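Local structure of pantothenate kinase (Coxiella burnetii, 3TQC) at residues B[17-22]-B[314-319]; B[57-62]-B[110-115]; B[230-235]-B[302-307]. The protein catalyses the ATP-dependent phosphorylation of (R)-pantothenate to (R)-4'-phosphopantothenate, the first of five steps from pantothenate to coenzyme A. All coordinates share one frame; numbering follows the deposited sequence.

Contact 1 (B[17-22]-B[314-319]); sequences LQFNRQ and QKVYLR
Three groups of strand 17-20 converge on V316 O: the amide of F19, with its N 2.9 Å from that oxygen, the CA of Q18 at 3.4 Å, and the ring edge of F19, whose CD2 lies 3.5 Å from the oxygen, which sits in the ring plane. This is antiparallel pairing at the margin of the central mixed sheet, where strand 16-20 is one of the two outermost strands within the chain. F19 with V316 and L17 with L318 form hydrogen-bonded pairs; Q18 with Y317 is the non-hydrogen-bonded pair between them. L318 N bonds to L17 O at 2.8 Å.

L17, F19, V316 and L318 share one buried face. F19 CE2 reaches L318 CB at 4.3 Å, while L84 and K86 of the second subunit cover this face, K86 forming a cation-pi contact with F19. At the far end N20 caps the following helix through OD1 and Q23 N, and R21 forms salt bridges with E54 and E57.

The other face carries Q18 and Y317. Q18 CG sits beside its backbone N (chi1 -84°), and the extended chain beyond it runs obliquely past the tyrosine ring, with amide and ring planes 45° apart and CG 3.3 Å from Y317 CD1. One water spans their polar ends, 2.6 Å from Q18 OE1 and 3.0 Å from Y317 OH.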
loop_
_atom_site.group_PDB
_atom_site.type_symbol
_atom_site.label_atom_id
_atom_site.label_comp_id
_atom_site.label_asym_id
_atom_site.label_seq_id
_atom_site.Cartn_x
_atom_site.Cartn_y
_atom_site.Cartn_z
ATOM N N LEU B 17 6.679 -14.328 7.636
ATOM C CA LEU B 17 7.688 -15.017 8.423
ATOM C C LEU B 17 7.341 -14.730 9.861
ATOM O O LEU B 17 6.985 -13.612 10.206
ATOM C CB LEU B 17 9.104 -14.476 8.171
ATOM C CG LEU B 17 9.688 -14.587 6.778
ATOM C CD1 LEU B 17 11.094 -13.966 6.757
ATOM C CD2 LEU B 17 9.691 -16.038 6.288
ATOM N N GLN B 18 7.480 -15.750 10.692
ATOM C CA GLN B 18 7.149 -15.668 12.095
ATOM C C GLN B 18 8.378 -16.007 12.902
ATOM O O GLN B 18 9.091 -16.917 12.541
ATOM C CB GLN B 18 6.010 -16.638 12.399
ATOM C CG GLN B 18 4.681 -15.995 12.070
ATOM C CD GLN B 18 3.557 -16.972 11.907
ATOM O OE1 GLN B 18 3.282 -17.749 12.802
ATOM N NE2 GLN B 18 2.886 -16.925 10.751
ATOM N N PHE B 19 8.607 -15.252 13.977
ATOM C CA PHE B 19 9.720 -15.489 14.908
ATOM C C PHE B 19 9.236 -15.407 16.345
ATOM O O PHE B 19 8.632 -14.418 16.732
ATOM C CB PHE B 19 10.804 -14.406 14.777
ATOM C CG PHE B 19 11.295 -14.173 13.390
ATOM C CD1 PHE B 19 12.506 -14.710 12.975
ATOM C CD2 PHE B 19 10.591 -13.363 12.519
ATOM C CE1 PHE B 19 12.991 -14.459 11.682
ATOM C CE2 PHE B 19 11.062 -13.113 11.222
ATOM C CZ PHE B 19 12.250 -13.668 10.801
ATOM N N ASN B 20 9.509 -16.413 17.150
ATOM C CA ASN B 20 9.451 -16.215 18.592
ATOM C C ASN B 20 10.762 -15.522 19.001
ATOM O O ASN B 20 11.610 -15.214 18.156
ATOM C CB ASN B 20 9.248 -17.534 19.331
ATOM C CG ASN B 20 10.404 -18.505 19.139
ATOM O OD1 ASN B 20 11.528 -18.107 18.828
ATOM N ND2 ASN B 20 10.124 -19.790 19.321
ATOM N N ARG B 21 10.940 -15.286 20.287
ATOM C CA ARG B 21 12.115 -14.568 20.749
ATOM C C ARG B 21 13.430 -15.288 20.421
ATOM O O ARG B 21 14.396 -14.650 20.005
ATOM C CB ARG B 21 12.023 -14.299 22.250
ATOM C CG ARG B 21 12.355 -12.867 22.554
ATOM C CD ARG B 21 12.544 -12.656 24.012
ATOM N NE ARG B 21 13.567 -11.640 24.244
ATOM C CZ ARG B 21 13.365 -10.329 24.258
ATOM N NH1 ARG B 21 12.156 -9.812 24.046
ATOM N NH2 ARG B 21 14.396 -9.527 24.501
ATOM N N GLN B 22 13.466 -16.604 20.610
ATOM C CA GLN B 22 14.663 -17.393 20.273
ATOM C C GLN B 22 14.998 -17.207 18.796
ATOM O O GLN B 22 16.151 -16.959 18.425
ATOM C CB GLN B 22 14.462 -18.887 20.588
ATOM C CG GLN B 22 15.743 -19.736 20.610
ATOM C CD GLN B 22 16.254 -20.165 19.216
ATOM O OE1 GLN B 22 15.469 -20.458 18.295
ATOM N NE2 GLN B 22 17.577 -20.217 19.068
ATOM N N GLN B 314 7.545 -10.775 22.125
ATOM C CA GLN B 314 7.461 -12.227 22.178
ATOM C C GLN B 314 7.245 -12.848 20.812
ATOM O O GLN B 314 7.523 -14.033 20.624
ATOM C CB GLN B 314 6.350 -12.670 23.125
ATOM C CG GLN B 314 6.623 -12.379 24.619
ATOM C CD GLN B 314 8.018 -12.821 25.130
ATOM O OE1 GLN B 314 8.752 -12.021 25.744
ATOM N NE2 GLN B 314 8.384 -14.085 24.868
ATOM N N LYS B 315 6.767 -12.063 19.856
ATOM C CA LYS B 315 6.587 -12.563 18.514
ATOM C C LYS B 315 6.797 -11.444 17.505
ATOM O O LYS B 315 6.347 -10.310 17.731
ATOM C CB LYS B 315 5.179 -13.149 18.396
ATOM C CG LYS B 315 5.015 -14.263 17.369
ATOM C CD LYS B 315 3.709 -15.068 17.604
ATOM C CE LYS B 315 3.503 -15.565 19.075
ATOM N NZ LYS B 315 2.390 -16.569 19.245
ATOM N N VAL B 316 7.490 -11.750 16.415
ATOM C CA VAL B 316 7.621 -10.833 15.276
ATOM C C VAL B 316 7.091 -11.497 14.018
ATOM O O VAL B 316 7.425 -12.641 13.725
ATOM C CB VAL B 316 9.090 -10.423 15.044
ATOM C CG1 VAL B 316 9.190 -9.416 13.929
ATOM C CG2 VAL B 316 9.678 -9.868 16.329
ATOM N N TYR B 317 6.217 -10.789 13.305
ATOM C CA TYR B 317 5.734 -11.219 12.000
ATOM C C TYR B 317 6.374 -10.312 10.973
ATOM O O TYR B 317 6.397 -9.105 11.149
ATOM C CB TYR B 317 4.225 -11.078 11.901
ATOM C CG TYR B 317 3.433 -11.980 12.810
ATOM C CD1 TYR B 317 2.954 -13.197 12.358
ATOM C CD2 TYR B 317 3.136 -11.605 14.120
ATOM C CE1 TYR B 317 2.212 -14.022 13.180
ATOM C CE2 TYR B 317 2.386 -12.430 14.947
ATOM C CZ TYR B 317 1.936 -13.636 14.471
ATOM O OH TYR B 317 1.195 -14.470 15.287
ATOM N N LEU B 318 6.903 -10.879 9.902
ATOM C CA LEU B 318 7.483 -10.075 8.844
ATOM C C LEU B 318 6.952 -10.623 7.531
ATOM O O LEU B 318 7.059 -11.831 7.256
ATOM C CB LEU B 318 9.021 -10.146 8.896
ATOM C CG LEU B 318 9.829 -9.448 7.786
ATOM C CD1 LEU B 318 9.618 -7.945 7.742
ATOM C CD2 LEU B 318 11.301 -9.751 7.985
ATOM N N ARG B 319 6.372 -9.747 6.725
ATOM C CA ARG B 319 5.852 -10.154 5.425
ATOM C C ARG B 319 6.920 -10.861 4.597
ATOM O O ARG B 319 8.078 -10.406 4.511
ATOM C CB ARG B 319 5.308 -8.961 4.640
ATOM C CG ARG B 319 3.894 -8.513 5.045
ATOM C CD ARG B 319 2.821 -9.549 4.703
ATOM N NE ARG B 319 2.875 -9.927 3.291
ATOM C CZ ARG B 319 2.322 -9.246 2.283
ATOM N NH1 ARG B 319 1.621 -8.151 2.507
ATOM N NH2 ARG B 319 2.468 -9.683 1.032
HETATM O O HOH W 1 3.075 -16.751 15.147
HETATM O O HOH W 2 8.776 -16.180 22.662
#

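Contact 2 (B[57-62]-B[110-115]); sequences EIYLPL and RVLKAL
Y59 holds CG beside its backbone N (chi1 -63°) and V111 sets CG1 opposite its own N (chi1 169°), which turns the two side chains across each other at about a right angle, with Y59 CB 3.5 Å from V111 CG1. The packing joins the long helix 52-84 to helix 105-116, which follows the P-loop in this kinase fold; the short segments cross at -51° with their axes 9.5 Å apart.

L115 makes the closest approach between the segments. Its CD1 lies 3.3 Å from Y59 O and 3.4 Å from L60 N, so a methyl group rests against the backbone as well as against Y59 CB. L112 CD2 approaches the edge of the tyrosine ring and also meets L62 CG at 4.1 Å. One face of that ring is covered from within its own helix, where I58 CG2 stands over the centre. Y59 also comes within about 4 Å of the bound ADP, measured between nearest atoms.

No hydrogen bond crosses between the segments, and every touching residue is buried. The union therefore rests on shape and on exclusion of water, consistent with a hydrophobic seam beside the nucleotide site.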
loop_
_atom_site.group_PDB
_atom_site.type_symbol
_atom_site.label_atom_id
_atom_site.label_comp_id
_atom_site.label_asym_id
_atom_site.label_seq_id
_atom_site.Cartn_x
_atom_site.Cartn_y
_atom_site.Cartn_z
ATOM N N GLU B 57 18.576 -7.083 22.121
ATOM C CA GLU B 57 18.112 -8.348 21.573
ATOM C C GLU B 57 17.055 -8.142 20.495
ATOM O O GLU B 57 17.031 -8.891 19.537
ATOM C CB GLU B 57 17.578 -9.272 22.680
ATOM C CG GLU B 57 18.656 -9.905 23.573
ATOM C CD GLU B 57 18.061 -10.769 24.702
ATOM O OE1 GLU B 57 16.822 -10.974 24.713
ATOM O OE2 GLU B 57 18.819 -11.237 25.576
ATOM N N ILE B 58 16.213 -7.126 20.627
ATOM C CA ILE B 58 15.126 -6.912 19.672
ATOM C C ILE B 58 15.365 -5.718 18.756
ATOM O O ILE B 58 15.429 -5.871 17.542
ATOM C CB ILE B 58 13.780 -6.725 20.385
ATOM C CG1 ILE B 58 13.468 -7.921 21.295
ATOM C CG2 ILE B 58 12.665 -6.572 19.370
ATOM C CD1 ILE B 58 13.152 -9.187 20.529
ATOM N N TYR B 59 15.516 -4.529 19.331
ATOM C CA TYR B 59 15.517 -3.295 18.528
ATOM C C TYR B 59 16.762 -3.067 17.694
ATOM O O TYR B 59 16.678 -2.548 16.580
ATOM C CB TYR B 59 15.182 -2.089 19.414
ATOM C CG TYR B 59 13.788 -2.269 19.952
ATOM C CD1 TYR B 59 12.699 -2.074 19.131
ATOM C CD2 TYR B 59 13.565 -2.727 21.248
ATOM C CE1 TYR B 59 11.419 -2.279 19.583
ATOM C CE2 TYR B 59 12.285 -2.931 21.710
ATOM C CZ TYR B 59 11.214 -2.705 20.865
ATOM O OH TYR B 59 9.932 -2.903 21.300
ATOM N N LEU B 60 17.913 -3.482 18.206
ATOM C CA LEU B 60 19.131 -3.400 17.429
ATOM C C LEU B 60 19.039 -4.272 16.168
ATOM O O LEU B 60 19.203 -3.766 15.071
ATOM C CB LEU B 60 20.352 -3.739 18.272
ATOM C CG LEU B 60 21.690 -3.687 17.525
ATOM C CD1 LEU B 60 21.812 -2.391 16.729
ATOM C CD2 LEU B 60 22.847 -3.836 18.504
ATOM N N PRO B 61 18.749 -5.575 16.314
ATOM C CA PRO B 61 18.608 -6.356 15.073
ATOM C C PRO B 61 17.420 -5.918 14.203
ATOM O O PRO B 61 17.487 -6.023 12.975
ATOM C CB PRO B 61 18.432 -7.803 15.558
ATOM C CG PRO B 61 18.210 -7.724 17.034
ATOM C CD PRO B 61 18.780 -6.426 17.513
ATOM N N LEU B 62 16.348 -5.434 14.833
ATOM C CA LEU B 62 15.233 -4.889 14.078
ATOM C C LEU B 62 15.746 -3.737 13.235
ATOM O O LEU B 62 15.439 -3.657 12.055
ATOM C CB LEU B 62 14.085 -4.441 14.992
ATOM C CG LEU B 62 12.930 -3.709 14.301
ATOM C CD1 LEU B 62 12.456 -4.474 13.071
ATOM C CD2 LEU B 62 11.753 -3.433 15.259
ATOM N N ARG B 110 11.335 6.242 18.886
ATOM C CA ARG B 110 12.523 6.892 19.411
ATOM C C ARG B 110 13.708 5.923 19.468
ATOM O O ARG B 110 14.851 6.310 19.226
ATOM C CB ARG B 110 12.247 7.534 20.778
ATOM C CG ARG B 110 11.298 8.730 20.659
ATOM C CD ARG B 110 10.860 9.296 22.012
ATOM N NE ARG B 110 9.491 9.833 21.944
ATOM C CZ ARG B 110 8.918 10.595 22.876
ATOM N NH1 ARG B 110 9.575 10.940 23.987
ATOM N NH2 ARG B 110 7.670 11.019 22.692
ATOM N N VAL B 111 13.437 4.665 19.781
ATOM C CA VAL B 111 14.510 3.692 19.859
ATOM C C VAL B 111 15.072 3.427 18.463
ATOM O O VAL B 111 16.300 3.431 18.271
ATOM C CB VAL B 111 14.053 2.383 20.475
ATOM C CG1 VAL B 111 15.137 1.305 20.286
ATOM C CG2 VAL B 111 13.728 2.613 21.935
ATOM N N LEU B 112 14.157 3.221 17.508
ATOM C CA LEU B 112 14.538 2.992 16.121
ATOM C C LEU B 112 15.203 4.211 15.504
ATOM O O LEU B 112 16.086 4.049 14.675
ATOM C CB LEU B 112 13.341 2.550 15.276
ATOM C CG LEU B 112 12.846 1.115 15.531
ATOM C CD1 LEU B 112 11.780 0.739 14.496
ATOM C CD2 LEU B 112 13.980 0.110 15.514
ATOM N N LYS B 113 14.792 5.416 15.899
ATOM C CA LYS B 113 15.410 6.639 15.381
ATOM C C LYS B 113 16.872 6.676 15.789
ATOM O O LYS B 113 17.733 6.909 14.948
ATOM C CB LYS B 113 14.689 7.904 15.857
ATOM C CG LYS B 113 15.466 9.234 15.625
ATOM C CD LYS B 113 14.691 10.410 16.234
ATOM C CE LYS B 113 15.333 11.796 15.981
ATOM N NZ LYS B 113 16.809 11.777 16.212
ATOM N N ALA B 114 17.151 6.427 17.063
ATOM C CA ALA B 114 18.523 6.366 17.539
ATOM C C ALA B 114 19.322 5.261 16.846
ATOM O O ALA B 114 20.421 5.512 16.389
ATOM C CB ALA B 114 18.571 6.186 19.051
ATOM N N LEU B 115 18.758 4.061 16.754
ATOM C CA LEU B 115 19.470 2.913 16.198
ATOM C C LEU B 115 19.644 2.978 14.691
ATOM O O LEU B 115 20.721 2.702 14.189
ATOM C CB LEU B 115 18.760 1.607 16.557
ATOM C CG LEU B 115 18.809 1.214 18.037
ATOM C CD1 LEU B 115 18.037 -0.101 18.260
ATOM C CD2 LEU B 115 20.219 1.084 18.500
#

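Contact 3 (B[230-235]-B[302-307]); sequences SLFVDA and QLILEK. With ADP (adenosine-5'-diphosphate), chain D.
The ring of F232 meets I304 CG2 obliquely, while at its edge and in its plane lies D234 CB, two residues further along its own strand. With CG anti to the backbone N (chi1 -175°), the ring is carried away from strand 303-307, leaving F232 CB to touch I304 CG1 at 4.1 Å. A second flat group, the amide of Q302, is held by S230: the hydroxyl OG donates to OE1 over 2.9 Å from above the amide plane, 48° out of it, and the backbone N of S230 adds a weak bond to the same oxygen.

Along their length the two strands run parallel, the pairing expected at the heart of a P-loop kinase sheet. F232 N bonds to L303 O at 2.7 Å, F232 O receives L305 N, and D234 repeats the pattern with L305 O and K307 N. L231 and L303 lie side by side and point the same way, and L231 CD2 also reaches L305 CD1 at 3.9 Å. On the face of F232 and I304, the carboxylates of D234 and E306 come near each other, and K298 offers D234 a long, weak ion pair.

K307 carries the contact into the nucleotide pocket. Its CD packs tightly on V233 CG1 at 3.5 Å, and NZ comes within 3.3 Å of N7 of the ADP adenine. That ammonium group is hydrogen-bonded to V103 O of the P-loop and to H311 ND1.

Strand 93-99 pairs with the far side of strand 229-234, strand 313-319 flanks strand 303-307, and L62 of helix 52-84 packs over L231, L303 and L305.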
loop_
_atom_site.group_PDB
_atom_site.type_symbol
_atom_site.label_atom_id
_atom_site.label_comp_id
_atom_site.label_asym_id
_atom_site.label_seq_id
_atom_site.Cartn_x
_atom_site.Cartn_y
_atom_site.Cartn_z
ATOM N N SER B 230 5.896 -0.650 7.099
ATOM C CA SER B 230 5.173 -0.335 8.324
ATOM C C SER B 230 5.315 -1.425 9.349
ATOM O O SER B 230 5.349 -2.608 9.007
ATOM C CB SER B 230 3.697 -0.112 8.033
ATOM O OG SER B 230 3.182 -1.230 7.360
ATOM N N LEU B 231 5.408 -0.996 10.605
ATOM C CA LEU B 231 5.411 -1.864 11.770
ATOM C C LEU B 231 4.095 -1.642 12.461
ATOM O O LEU B 231 3.635 -0.511 12.558
ATOM C CB LEU B 231 6.497 -1.464 12.767
ATOM C CG LEU B 231 7.982 -1.709 12.516
ATOM C CD1 LEU B 231 8.536 -0.750 11.474
ATOM C CD2 LEU B 231 8.724 -1.545 13.833
ATOM N N PHE B 232 3.497 -2.703 12.969
ATOM C CA PHE B 232 2.348 -2.559 13.840
ATOM C C PHE B 232 2.769 -3.131 15.189
ATOM O O PHE B 232 3.257 -4.248 15.244
ATOM C CB PHE B 232 1.132 -3.277 13.276
ATOM C CG PHE B 232 -0.136 -3.072 14.074
ATOM C CD1 PHE B 232 -1.103 -2.180 13.649
ATOM C CD2 PHE B 232 -0.371 -3.804 15.227
ATOM C CE1 PHE B 232 -2.267 -2.008 14.362
ATOM C CE2 PHE B 232 -1.527 -3.641 15.943
ATOM C CZ PHE B 232 -2.481 -2.727 15.510
ATOM N N VAL B 233 2.627 -2.342 16.253
ATOM C CA VAL B 233 2.908 -2.824 17.606
ATOM C C VAL B 233 1.581 -3.302 18.225
ATOM O O VAL B 233 0.606 -2.552 18.259
ATOM C CB VAL B 233 3.564 -1.733 18.459
ATOM C CG1 VAL B 233 3.868 -2.266 19.866
ATOM C CG2 VAL B 233 4.838 -1.212 17.743
ATOM N N ASP B 234 1.560 -4.549 18.688
ATOM C CA ASP B 234 0.326 -5.248 19.063
ATOM C C ASP B 234 0.462 -5.800 20.469
ATOM O O ASP B 234 1.551 -6.160 20.911
ATOM C CB ASP B 234 0.066 -6.406 18.077
ATOM C CG ASP B 234 -1.321 -7.061 18.245
ATOM O OD1 ASP B 234 -2.353 -6.359 18.397
ATOM O OD2 ASP B 234 -1.386 -8.309 18.185
ATOM N N ALA B 235 -0.650 -5.885 21.162
ATOM C CA ALA B 235 -0.689 -6.537 22.453
ATOM C C ALA B 235 -2.146 -6.746 22.793
ATOM O O ALA B 235 -3.026 -6.142 22.165
ATOM C CB ALA B 235 0.010 -5.696 23.520
ATOM N N GLN B 302 3.791 -4.526 7.345
ATOM C CA GLN B 302 4.837 -5.439 6.878
ATOM C C GLN B 302 5.393 -6.246 8.058
ATOM O O GLN B 302 5.772 -7.393 7.914
ATOM C CB GLN B 302 5.981 -4.672 6.220
ATOM C CG GLN B 302 5.793 -4.351 4.772
ATOM C CD GLN B 302 4.801 -3.252 4.561
ATOM O OE1 GLN B 302 4.888 -2.195 5.186
ATOM N NE2 GLN B 302 3.825 -3.501 3.692
ATOM N N LEU B 303 5.443 -5.615 9.218
ATOM C CA LEU B 303 6.045 -6.210 10.387
ATOM C C LEU B 303 5.126 -5.992 11.579
ATOM O O LEU B 303 4.653 -4.884 11.817
ATOM C CB LEU B 303 7.402 -5.556 10.631
ATOM C CG LEU B 303 8.346 -6.166 11.655
ATOM C CD1 LEU B 303 9.778 -5.847 11.250
ATOM C CD2 LEU B 303 8.058 -5.628 13.031
ATOM N N ILE B 304 4.841 -7.052 12.312
ATOM C CA ILE B 304 4.064 -6.904 13.525
ATOM C C ILE B 304 4.924 -7.323 14.686
ATOM O O ILE B 304 5.482 -8.409 14.685
ATOM C CB ILE B 304 2.771 -7.715 13.469
ATOM C CG1 ILE B 304 1.909 -7.226 12.297
ATOM C CG2 ILE B 304 2.002 -7.594 14.781
ATOM C CD1 ILE B 304 0.849 -8.207 11.891
ATOM N N LEU B 305 5.065 -6.425 15.650
ATOM C CA LEU B 305 5.769 -6.716 16.880
ATOM C C LEU B 305 4.697 -6.985 17.896
ATOM O O LEU B 305 3.827 -6.148 18.118
ATOM C CB LEU B 305 6.595 -5.529 17.340
ATOM C CG LEU B 305 7.702 -5.038 16.435
ATOM C CD1 LEU B 305 8.296 -3.754 17.030
ATOM C CD2 LEU B 305 8.749 -6.103 16.296
ATOM N N GLU B 306 4.744 -8.163 18.488
ATOM C CA GLU B 306 3.746 -8.584 19.447
ATOM C C GLU B 306 4.383 -8.566 20.842
ATOM O O GLU B 306 5.360 -9.257 21.097
ATOM C CB GLU B 306 3.218 -9.979 19.070
ATOM C CG GLU B 306 2.035 -10.446 19.897
ATOM C CD GLU B 306 1.534 -11.830 19.499
ATOM O OE1 GLU B 306 1.087 -12.012 18.344
ATOM O OE2 GLU B 306 1.583 -12.738 20.348
ATOM N N LYS B 307 3.820 -7.754 21.728
ATOM C CA LYS B 307 4.356 -7.544 23.061
ATOM C C LYS B 307 3.660 -8.405 24.100
ATOM O O LYS B 307 2.451 -8.581 24.048
ATOM C CB LYS B 307 4.228 -6.061 23.445
ATOM C CG LYS B 307 5.226 -5.173 22.722
ATOM C CD LYS B 307 4.898 -3.707 22.849
ATOM C CE LYS B 307 5.340 -3.108 24.143
ATOM N NZ LYS B 307 5.223 -1.626 24.094
HETATM P PB ADP D . 2.153 5.199 22.410
HETATM O O1B ADP D . 3.195 6.097 21.822
HETATM O O2B ADP D . 1.745 4.076 21.491
HETATM O O3B ADP D . 0.966 5.907 23.022
HETATM P PA ADP D . 4.149 4.970 24.410
HETATM O O1A ADP D . 5.283 4.747 23.439
HETATM O O2A ADP D . 3.914 6.309 25.034
HETATM O O3A ADP D . 2.787 4.496 23.706
HETATM O "O5'" ADP D . 4.293 3.929 25.595
HETATM C "C5'" ADP D . 3.181 3.578 26.400
HETATM C "C4'" ADP D . 3.657 3.278 27.814
HETATM O "O4'" ADP D . 4.375 2.049 27.842
HETATM C "C3'" ADP D . 4.619 4.328 28.328
HETATM O "O3'" ADP D . 4.384 4.504 29.726
HETATM C "C2'" ADP D . 5.996 3.770 28.070
HETATM O "O2'" ADP D . 6.918 4.179 29.065
HETATM C "C1'" ADP D . 5.760 2.276 28.131
HETATM N N9 ADP D . 6.561 1.495 27.166
HETATM C C8 ADP D . 6.464 1.571 25.831
HETATM N N7 ADP D . 7.315 0.704 25.238
HETATM C C5 ADP D . 7.962 0.068 26.218
HETATM C C6 ADP D . 8.984 -0.975 26.249
HETATM N N6 ADP D . 9.459 -1.463 25.076
HETATM N N1 ADP D . 9.403 -1.387 27.459
HETATM C C2 ADP D . 8.919 -0.877 28.614
HETATM N N3 ADP D . 7.971 0.084 28.645
HETATM C C4 ADP D . 7.468 0.579 27.487
#

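How the contacts relate
Burial and chemistry change together across the central sheet. Contact 3 lies within it and contact 2 in the helical layer against it; both are buried, whereas contact 1, at the margin, is only partly so and leans on the second subunit. Contacts 1 and 3 hold neighbouring strands, probably joined by a hydrogen bond between K315 O and E306 N, with a classic beta bulge where Q314 and K315 both face E306. Contact 2 meets contact 3 through L62 and L112, and contact 1 through the packing of I58 on R21. Backbone bonds dominate in the two strand pairs, antiparallel in one and parallel in the other; the helix pair is apolar. Contacts 2 and 3 both approach ADP.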